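Local coordinates for protein alpha-fucosidase (Bifidobacterium bifidum, PDB 2EAB) that probably hydrolyses terminal alpha-1,2-linked L-fucose from glycans, as the calcium-binding catalytic part of a longer bifidobacterial protein of glycoside hydrolase family 95, at residues N514-E517 / A518-S522; A435-G438 / E439-E442; M586-D589 / A590-A594; S522-P525 / A526-D529. All blocks are in the same frame, centred on the assembly; numbering follows the deposited sequence.

Contact 1. Residues N514-E517 / A518-S522; sequences NVYE and AYEYS. With TRS (2-amino-2-hydroxymethyl-propane-1,3-diol), chain K; EDO (1,2-ethanediol), chain I; EDO (1,2-ethanediol), chain G.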
loop_
_atom_site.group_PDB
_atom_site.type_symbol
_atom_site.label_atom_id
_atom_site.label_comp_id
_atom_site.label_asym_id
_atom_site.label_seq_id
_atom_site.Cartn_x
_atom_site.Cartn_y
_atom_site.Cartn_z
ATOM N N ASN A 514 -7.956 -2.628 -6.091
ATOM C CA ASN A 514 -6.968 -3.432 -5.372
ATOM C C ASN A 514 -7.579 -4.734 -4.873
ATOM O O ASN A 514 -6.935 -5.783 -4.892
ATOM C CB ASN A 514 -6.401 -2.673 -4.167
ATOM C CG ASN A 514 -5.587 -1.456 -4.550
ATOM O OD1 ASN A 514 -4.351 -1.491 -4.544
ATOM N ND2 ASN A 514 -6.265 -0.367 -4.842
ATOM N N VAL A 515 -8.830 -4.651 -4.434
ATOM C CA VAL A 515 -9.557 -5.814 -3.937
ATOM C C VAL A 515 -9.813 -6.814 -5.069
ATOM O O VAL A 515 -9.532 -8.005 -4.917
ATOM C CB VAL A 515 -10.871 -5.404 -3.219
ATOM C CG1 VAL A 515 -11.694 -6.624 -2.855
ATOM C CG2 VAL A 515 -10.560 -4.597 -1.970
ATOM N N TYR A 516 -10.330 -6.333 -6.200
ATOM C CA TYR A 516 -10.608 -7.219 -7.327
ATOM C C TYR A 516 -9.342 -7.904 -7.848
ATOM O O TYR A 516 -9.392 -9.050 -8.307
ATOM C CB TYR A 516 -11.352 -6.494 -8.461
ATOM C CG TYR A 516 -11.710 -7.451 -9.572
ATOM C CD1 TYR A 516 -12.713 -8.397 -9.393
ATOM C CD2 TYR A 516 -11.012 -7.455 -10.780
ATOM C CE1 TYR A 516 -13.028 -9.315 -10.388
ATOM C CE2 TYR A 516 -11.328 -8.375 -11.789
ATOM C CZ TYR A 516 -12.335 -9.301 -11.576
ATOM O OH TYR A 516 -12.661 -10.226 -12.550
ATOM N N GLU A 517 -8.207 -7.211 -7.774
ATOM C CA GLU A 517 -6.943 -7.809 -8.198
ATOM C C GLU A 517 -6.600 -9.087 -7.434
ATOM O O GLU A 517 -5.925 -9.962 -7.971
ATOM C CB GLU A 517 -5.799 -6.804 -8.110
ATOM C CG GLU A 517 -5.930 -5.674 -9.106
ATOM C CD GLU A 517 -4.611 -5.182 -9.639
ATOM O OE1 GLU A 517 -3.596 -5.249 -8.911
ATOM O OE2 GLU A 517 -4.584 -4.727 -10.801
ATOM N N ALA A 518 -7.068 -9.211 -6.194
ATOM C CA ALA A 518 -6.854 -10.449 -5.451
ATOM C C ALA A 518 -7.438 -11.639 -6.200
ATOM O O ALA A 518 -6.859 -12.731 -6.177
ATOM C CB ALA A 518 -7.435 -10.349 -4.056
ATOM N N TYR A 519 -8.578 -11.429 -6.858
ATOM C CA TYR A 519 -9.145 -12.449 -7.729
ATOM C C TYR A 519 -8.410 -12.561 -9.069
ATOM O O TYR A 519 -8.102 -13.671 -9.518
ATOM C CB TYR A 519 -10.648 -12.249 -7.960
ATOM C CG TYR A 519 -11.200 -13.317 -8.867
ATOM C CD1 TYR A 519 -11.231 -14.643 -8.440
ATOM C CD2 TYR A 519 -11.637 -13.031 -10.159
ATOM C CE1 TYR A 519 -11.703 -15.656 -9.253
ATOM C CE2 TYR A 519 -12.120 -14.060 -10.995
ATOM C CZ TYR A 519 -12.144 -15.359 -10.516
ATOM O OH TYR A 519 -12.612 -16.388 -11.300
ATOM N N GLU A 520 -8.122 -11.429 -9.711
ATOM C CA GLU A 520 -7.430 -11.453 -11.009
ATOM C C GLU A 520 -6.184 -12.317 -10.970
ATOM O O GLU A 520 -5.926 -13.097 -11.887
ATOM C CB GLU A 520 -6.941 -10.072 -11.399
ATOM C CG GLU A 520 -7.952 -9.113 -11.905
ATOM C CD GLU A 520 -7.293 -7.805 -12.305
ATOM O OE1 GLU A 520 -6.255 -7.457 -11.696
ATOM O OE2 GLU A 520 -7.799 -7.119 -13.212
ATOM N N TYR A 521 -5.379 -12.137 -9.928
ATOM C CA TYR A 521 -4.085 -12.790 -9.844
ATOM C C TYR A 521 -4.141 -14.215 -9.273
ATOM O O TYR A 521 -3.149 -14.947 -9.355
ATOM C CB TYR A 521 -3.127 -11.945 -9.012
ATOM C CG TYR A 521 -2.506 -10.745 -9.697
ATOM C CD1 TYR A 521 -1.275 -10.852 -10.340
ATOM C CD2 TYR A 521 -3.116 -9.491 -9.650
ATOM C CE1 TYR A 521 -0.671 -9.752 -10.930
ATOM C CE2 TYR A 521 -2.511 -8.379 -10.236
ATOM C CZ TYR A 521 -1.287 -8.523 -10.870
ATOM O OH TYR A 521 -0.672 -7.440 -11.448
ATOM N N SER A 522 -5.279 -14.615 -8.701
ATOM C CA SER A 522 -5.388 -15.937 -8.071
ATOM C C SER A 522 -6.336 -16.911 -8.762
ATOM O O SER A 522 -6.070 -18.119 -8.794
ATOM C CB SER A 522 -5.829 -15.798 -6.615
ATOM O OG SER A 522 -7.178 -15.360 -6.546
HETATM C C TRS K . -6.902 -3.419 -12.955
HETATM C C1 TRS K . -6.076 -3.747 -14.201
HETATM C C2 TRS K . -8.308 -3.026 -13.351
HETATM C C3 TRS K . -6.246 -2.299 -12.149
HETATM N N TRS K . -6.975 -4.627 -12.138
HETATM O O1 TRS K . -5.969 -2.620 -15.084
HETATM O O2 TRS K . -9.127 -3.950 -13.856
HETATM O O3 TRS K . -6.723 -2.263 -10.797
HETATM C C1 EDO I . -9.330 -14.510 -13.685
HETATM O O1 EDO I . -9.143 -13.075 -13.476
HETATM C C2 EDO I . -8.876 -14.972 -12.260
HETATM O O2 EDO I . -7.371 -15.654 -12.657
HETATM C C1 EDO G . -0.978 -2.492 -11.531
HETATM O O1 EDO G . -0.587 -3.353 -12.713
HETATM C C2 EDO G . -0.594 -3.323 -10.244
HETATM O O2 EDO G . -1.313 -4.579 -10.314
#
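Tyr516, with CG anti to its backbone N (chi1 -176°), and Glu520, with CG beside its own (chi1 -76°), are brought together so that Glu520 CG lies 3.5 Å from Tyr516 CE2, one turn on in helix 507-520. The two side chains cross at about a right angle. Tyr519 runs alongside Tyr516, whose OH reaches the edge of the Tyr519 ring at CD2, 3.8 Å away. Losing the ring to an alanine is likely to strip Glu520 CG and Tyr519 CD2 of their packing partner and open a gap between them. Glu517, bent at chi2, brings its OE2 to 3.3 Å from Glu520 OE1. The closeness of the two acids is probably relieved by a Tris amine, whose N donates to Glu517 OE2 (2.7 Å) and to Glu520 OE2 (2.8 Å), and by Arg820, which forms salt bridges with both residues. On the other branch, Glu517 OE1 accepts from an ethanediol hydroxyl that in turn accepts from Tyr521 OH. Glu520 binds calcium in another crystal structure of this protein, though none is modelled at this site here; the Tris, probably from the crystallisation liquor, is consistent with an acidic pocket that attracts cations.

Contact 2. Residues A435-G438 / E439-E442; sequences ANMG and ELAE
Met437 and Leu440 touch through the aliphatic base of one and a methyl branch of the other, Met437 CB lying 4.0 Å from Leu440 CD1. The same two residues are joined through the backbone, Leu440 N donating to Met437 O at 2.8 Å, and Leu440 CB packs 3.2 Å from Met437 O. One residue on, Ala441 N repeats the bond to Gly438 O at 3.1 Å. Two successive i to i+3 bonds of this kind define a 3-10 turn, which leads out of the loop after helix 424-428 and into helix 442-450 of the catalytic domain. Glu439 folds back over the start of the turn: its CG is held between the backbone N and the carbonyl carbon (chi1 67°) and the chain bends again at chi2, which leaves Glu439 OE1 3.6 Å from Gly438 N. Its charge is met by Arg333, which forms a salt bridge with OE2 and also donates to Asn436 O, linking Asn436, just before the turn, and Glu439 within it to one guanidinium. Further out, the Met437 side chain packs on Arg380 and Thr383 of helix 365-386 and on Ile330 of helix 316-331, while Leu440 also reaches Thr383.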
loop_
_atom_site.group_PDB
_atom_site.type_symbol
_atom_site.label_atom_id
_atom_site.label_comp_id
_atom_site.label_asym_id
_atom_site.label_seq_id
_atom_site.Cartn_x
_atom_site.Cartn_y
_atom_site.Cartn_z
ATOM N N ALA A 435 4.342 -8.961 -7.124
ATOM C CA ALA A 435 5.547 -9.386 -6.416
ATOM C C ALA A 435 5.328 -10.624 -5.537
ATOM O O ALA A 435 6.118 -10.891 -4.629
ATOM C CB ALA A 435 6.148 -8.228 -5.615
ATOM N N ASN A 436 4.276 -11.388 -5.830
ATOM C CA ASN A 436 4.075 -12.722 -5.244
ATOM C C ASN A 436 3.893 -12.698 -3.720
ATOM O O ASN A 436 4.542 -13.447 -2.984
ATOM C CB ASN A 436 5.216 -13.667 -5.657
ATOM C CG ASN A 436 4.784 -15.120 -5.745
ATOM O OD1 ASN A 436 3.785 -15.538 -5.158
ATOM N ND2 ASN A 436 5.554 -15.905 -6.492
ATOM N N MET A 437 2.994 -11.830 -3.264
ATOM C CA MET A 437 2.639 -11.736 -1.848
ATOM C C MET A 437 1.123 -11.646 -1.707
ATOM O O MET A 437 0.618 -10.969 -0.805
ATOM C CB MET A 437 3.292 -10.504 -1.210
ATOM C CG MET A 437 4.807 -10.476 -1.324
ATOM S SD MET A 437 5.561 -9.031 -0.571
ATOM C CE MET A 437 4.929 -7.723 -1.634
ATOM N N GLY A 438 0.395 -12.347 -2.577
ATOM C CA GLY A 438 -1.055 -12.168 -2.698
ATOM C C GLY A 438 -1.831 -12.364 -1.406
ATOM O O GLY A 438 -2.805 -11.649 -1.145
ATOM N N GLU A 439 -1.411 -13.325 -0.589
ATOM C CA GLU A 439 -2.109 -13.585 0.669
ATOM C C GLU A 439 -2.057 -12.386 1.617
ATOM O O GLU A 439 -2.907 -12.240 2.498
ATOM C CB GLU A 439 -1.557 -14.838 1.355
ATOM C CG GLU A 439 -0.134 -14.714 1.854
ATOM C CD GLU A 439 0.903 -15.255 0.894
ATOM O OE1 GLU A 439 0.747 -15.104 -0.339
ATOM O OE2 GLU A 439 1.888 -15.845 1.390
ATOM N N LEU A 440 -1.063 -11.524 1.421
ATOM C CA LEU A 440 -0.860 -10.380 2.300
ATOM C C LEU A 440 -1.829 -9.235 2.001
ATOM O O LEU A 440 -1.863 -8.243 2.729
ATOM C CB LEU A 440 0.598 -9.917 2.265
ATOM C CG LEU A 440 1.659 -10.987 2.555
ATOM C CD1 LEU A 440 3.007 -10.345 2.810
ATOM C CD2 LEU A 440 1.280 -11.882 3.721
ATOM N N ALA A 441 -2.638 -9.382 0.951
ATOM C CA ALA A 441 -3.721 -8.441 0.674
ATOM C C ALA A 441 -4.940 -8.679 1.558
ATOM O O ALA A 441 -5.842 -7.841 1.602
ATOM C CB ALA A 441 -4.123 -8.519 -0.785
ATOM N N GLU A 442 -4.984 -9.813 2.255
ATOM C CA GLU A 442 -6.164 -10.163 3.050
ATOM C C GLU A 442 -6.655 -9.037 3.978
ATOM O O GLU A 442 -7.849 -8.742 3.986
ATOM C CB GLU A 442 -5.951 -11.470 3.828
ATOM C CG GLU A 442 -7.119 -11.882 4.743
ATOM C CD GLU A 442 -8.464 -11.997 4.029
ATOM O OE1 GLU A 442 -8.498 -12.362 2.832
ATOM O OE2 GLU A 442 -9.497 -11.739 4.687
#

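Contact 3. Residues M586-D589 / A590-A594; sequences MLND and AIEAA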
loop_
_atom_site.group_PDB
_atom_site.type_symbol
_atom_site.label_atom_id
_atom_site.label_comp_id
_atom_site.label_asym_id
_atom_site.label_seq_id
_atom_site.Cartn_x
_atom_site.Cartn_y
_atom_site.Cartn_z
ATOM N N MET A 586 -14.535 0.266 -12.265
ATOM C CA MET A 586 -15.312 -0.508 -11.305
ATOM C C MET A 586 -16.391 -1.323 -12.006
ATOM O O MET A 586 -16.564 -2.504 -11.722
ATOM C CB MET A 586 -15.943 0.387 -10.242
ATOM C CG MET A 586 -16.715 -0.409 -9.207
ATOM S SD MET A 586 -17.551 0.603 -7.995
ATOM C CE MET A 586 -18.742 1.483 -9.022
ATOM N N LEU A 587 -17.128 -0.685 -12.908
ATOM C CA LEU A 587 -18.172 -1.398 -13.641
ATOM C C LEU A 587 -17.576 -2.504 -14.507
ATOM O O LEU A 587 -18.156 -3.583 -14.628
ATOM C CB LEU A 587 -19.015 -0.431 -14.476
ATOM C CG LEU A 587 -19.864 0.569 -13.681
ATOM C CD1 LEU A 587 -20.504 1.582 -14.613
ATOM C CD2 LEU A 587 -20.929 -0.134 -12.834
ATOM N N ASN A 588 -16.412 -2.232 -15.088
ATOM C CA ASN A 588 -15.683 -3.221 -15.870
ATOM C C ASN A 588 -15.332 -4.445 -15.013
ATOM O O ASN A 588 -15.642 -5.588 -15.382
ATOM C CB ASN A 588 -14.426 -2.571 -16.451
ATOM C CG ASN A 588 -13.911 -3.277 -17.691
ATOM O OD1 ASN A 588 -14.391 -4.346 -18.076
ATOM N ND2 ASN A 588 -12.924 -2.671 -18.330
ATOM N N ASP A 589 -14.712 -4.193 -13.859
ATOM C CA ASP A 589 -14.382 -5.253 -12.907
ATOM C C ASP A 589 -15.631 -5.988 -12.416
ATOM O O ASP A 589 -15.623 -7.222 -12.309
ATOM C CB ASP A 589 -13.632 -4.692 -11.686
ATOM C CG ASP A 589 -12.179 -4.299 -11.971
ATOM O OD1 ASP A 589 -11.664 -4.540 -13.078
ATOM O OD2 ASP A 589 -11.537 -3.750 -11.046
ATOM N N ALA A 590 -16.689 -5.235 -12.112
ATOM C CA ALA A 590 -17.937 -5.821 -11.626
ATOM C C ALA A 590 -18.560 -6.762 -12.655
ATOM O O ALA A 590 -19.023 -7.849 -12.306
ATOM C CB ALA A 590 -18.920 -4.729 -11.234
ATOM N N ILE A 591 -18.565 -6.338 -13.915
ATOM C CA ILE A 591 -19.060 -7.169 -15.010
ATOM C C ILE A 591 -18.237 -8.450 -15.120
ATOM O O ILE A 591 -18.794 -9.540 -15.281
ATOM C CB ILE A 591 -19.077 -6.384 -16.342
ATOM C CG1 ILE A 591 -20.201 -5.342 -16.316
ATOM C CG2 ILE A 591 -19.259 -7.325 -17.534
ATOM C CD1 ILE A 591 -20.070 -4.246 -17.354
ATOM N N GLU A 592 -16.919 -8.327 -15.005
ATOM C CA GLU A 592 -16.062 -9.508 -15.057
ATOM C C GLU A 592 -16.299 -10.458 -13.890
ATOM O O GLU A 592 -16.342 -11.683 -14.077
ATOM C CB GLU A 592 -14.590 -9.118 -15.174
ATOM C CG GLU A 592 -14.259 -8.464 -16.503
ATOM C CD GLU A 592 -14.708 -9.321 -17.676
ATOM O OE1 GLU A 592 -14.253 -10.485 -17.772
ATOM O OE2 GLU A 592 -15.532 -8.850 -18.486
ATOM N N ALA A 593 -16.490 -9.899 -12.697
ATOM C CA ALA A 593 -16.798 -10.713 -11.521
ATOM C C ALA A 593 -18.127 -11.449 -11.705
ATOM O O ALA A 593 -18.237 -12.652 -11.420
ATOM C CB ALA A 593 -16.826 -9.853 -10.266
ATOM N N ALA A 594 -19.126 -10.724 -12.198
ATOM C CA ALA A 594 -20.436 -11.305 -12.483
ATOM C C ALA A 594 -20.327 -12.432 -13.503
ATOM O O ALA A 594 -20.853 -13.525 -13.280
ATOM C CB ALA A 594 -21.397 -10.236 -12.974
HETATM O O HOH W 1 -16.324 -6.171 -18.483
#
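Residues 586-594 form a regular part of helix 577-596, an alpha-helix of the family 95 catalytic domain, in which Ile591 lies against the turn that begins at Leu587. Four consecutive i to i+4 bonds carry it: Ala590 N to Met586 O, Ile591 N to Leu587 O, Glu592 N to Asn588 O and Ala593 N to Asp589 O. Side chains add to this mainly by resting on carbonyls of the preceding turn. Ile591 places CG1 beside its own backbone N (chi1 -72°), and this branch comes 3.2 Å from Leu587 O. Ala590 CB lies 3.3 Å from Met586 O, and Glu592 CG 3.4 Å from Asn588 O. Around the helix, Met586 packs on helix 525-546, Ile591 on Trp632, and Asp589, Glu592 and Ala593 on Tyr516. Asp589 OD1 is also hydrogen-bonded to bound Tris, near Glu520 and Asp690, which bind calcium in another crystal structure of this protein, though none is modelled at their site here. On the polar side, Asn588 and Glu592 are too far apart to bond directly; one water lies within hydrogen-bonding distance of both, 2.7 Å from Asn588 OD1 and 2.8 Å from Glu592 OE2.

Contact 4. Residues S522-P525 / A526-D529; sequences SGDP and ALLD
Asp524 reaches across to Leu527 and Ala526 from the base of its side chain to its tip. Its CB lies 3.9 Å from Leu527 CD1, the methyl that also meets Ser522 OG. With CG anti to the backbone N (chi1 -177°), the carboxylate swings over the first turn of helix 525-546, and the Asp524 and Leu527 side chains cross at about a right angle. At the tip the two oxygens part: Asp524 OD2 stays 4.0 Å from Leu527 CD1, while OD1 accepts from Ala526 N at 2.9 Å, met from above the carboxylate plane. The backbone of Asp524 takes part too, its O receiving Leu528 N at 3.0 Å. Were this aspartate an alanine, the amide of Ala526 would probably lack its capping acceptor and the helix start be less firmly fixed. The backbone of Asp524 is itself held by Ser522, whose OG accepts from Asp524 N at 3.0 Å in an ST turn and also donates to Ala518 O of the preceding helix. Further along, a water donates to Pro525 O and to Asp529 OD1, the latter also paired with Lys597. Asp524 as N-cap, followed by Pro525 at the first helical position, makes a typical helix start between helices 507-520 and 525-546.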
loop_
_atom_site.group_PDB
_atom_site.type_symbol
_atom_site.label_atom_id
_atom_site.label_comp_id
_atom_site.label_asym_id
_atom_site.label_seq_id
_atom_site.Cartn_x
_atom_site.Cartn_y
_atom_site.Cartn_z
ATOM N N SER A 522 -5.279 -14.615 -8.701
ATOM C CA SER A 522 -5.388 -15.937 -8.071
ATOM C C SER A 522 -6.336 -16.911 -8.762
ATOM O O SER A 522 -6.070 -18.119 -8.794
ATOM C CB SER A 522 -5.829 -15.798 -6.615
ATOM O OG SER A 522 -7.178 -15.360 -6.546
ATOM N N GLY A 523 -7.455 -16.403 -9.271
ATOM C CA GLY A 523 -8.536 -17.267 -9.750
ATOM C C GLY A 523 -9.217 -18.054 -8.637
ATOM O O GLY A 523 -9.858 -19.084 -8.884
ATOM N N ASP A 524 -9.090 -17.564 -7.407
ATOM C CA ASP A 524 -9.629 -18.236 -6.233
ATOM C C ASP A 524 -11.130 -17.967 -6.125
ATOM O O ASP A 524 -11.549 -16.817 -5.977
ATOM C CB ASP A 524 -8.893 -17.711 -4.999
ATOM C CG ASP A 524 -9.311 -18.389 -3.702
ATOM O OD1 ASP A 524 -10.382 -19.026 -3.626
ATOM O OD2 ASP A 524 -8.540 -18.260 -2.728
ATOM N N PRO A 525 -11.954 -19.030 -6.182
ATOM C CA PRO A 525 -13.408 -18.846 -6.146
ATOM C C PRO A 525 -13.947 -18.257 -4.835
ATOM O O PRO A 525 -14.992 -17.599 -4.848
ATOM C CB PRO A 525 -13.948 -20.264 -6.376
ATOM C CG PRO A 525 -12.861 -21.158 -5.920
ATOM C CD PRO A 525 -11.590 -20.456 -6.300
ATOM N N ALA A 526 -13.248 -18.481 -3.725
ATOM C CA ALA A 526 -13.651 -17.891 -2.447
ATOM C C ALA A 526 -13.462 -16.369 -2.477
ATOM O O ALA A 526 -14.294 -15.616 -1.962
ATOM C CB ALA A 526 -12.878 -18.519 -1.295
ATOM N N LEU A 527 -12.369 -15.916 -3.091
ATOM C CA LEU A 527 -12.136 -14.487 -3.267
ATOM C C LEU A 527 -13.134 -13.897 -4.252
ATOM O O LEU A 527 -13.624 -12.786 -4.050
ATOM C CB LEU A 527 -10.700 -14.206 -3.712
ATOM C CG LEU A 527 -9.647 -14.359 -2.613
ATOM C CD1 LEU A 527 -8.248 -14.288 -3.206
ATOM C CD2 LEU A 527 -9.828 -13.301 -1.531
ATOM N N LEU A 528 -13.452 -14.644 -5.307
ATOM C CA LEU A 528 -14.451 -14.198 -6.271
ATOM C C LEU A 528 -15.762 -13.811 -5.591
ATOM O O LEU A 528 -16.331 -12.763 -5.889
ATOM C CB LEU A 528 -14.703 -15.269 -7.332
ATOM C CG LEU A 528 -15.799 -15.000 -8.365
ATOM C CD1 LEU A 528 -15.537 -13.710 -9.135
ATOM C CD2 LEU A 528 -15.877 -16.181 -9.314
ATOM N N ASP A 529 -16.249 -14.658 -4.687
ATOM C CA ASP A 529 -17.514 -14.371 -4.009
ATOM C C ASP A 529 -17.456 -13.068 -3.209
ATOM O O ASP A 529 -18.390 -12.264 -3.244
ATOM C CB ASP A 529 -17.930 -15.529 -3.103
ATOM C CG ASP A 529 -18.478 -16.719 -3.879
ATOM O OD1 ASP A 529 -18.614 -16.633 -5.122
ATOM O OD2 ASP A 529 -18.786 -17.743 -3.231
HETATM O O HOH W 2 -17.163 -18.623 -6.292
#

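All four contacts are local ones within the catalytic domain. Contacts 1 and 3 are buried and contact 2 partly so, whereas contact 4 lies at the surface. Contacts 1 and 4 share Ser522 and span consecutive helices, 507-520 and 525-546; Tyr519 of contact 1 packs on Leu528 of contact 4. Tyr516 of contact 1 rests on the helix of contact 3, which also touches contact 4 through Ala593 and Leu528. Contact 2 stands apart, about 5 Å from contacts 1 and 4 at the nearest atoms. Chemistry follows place: acidic side chains beside bound Tris in contacts 1 and 3, a 3-10 turn secured by arginines in contact 2, and a capped helix start in contact 4.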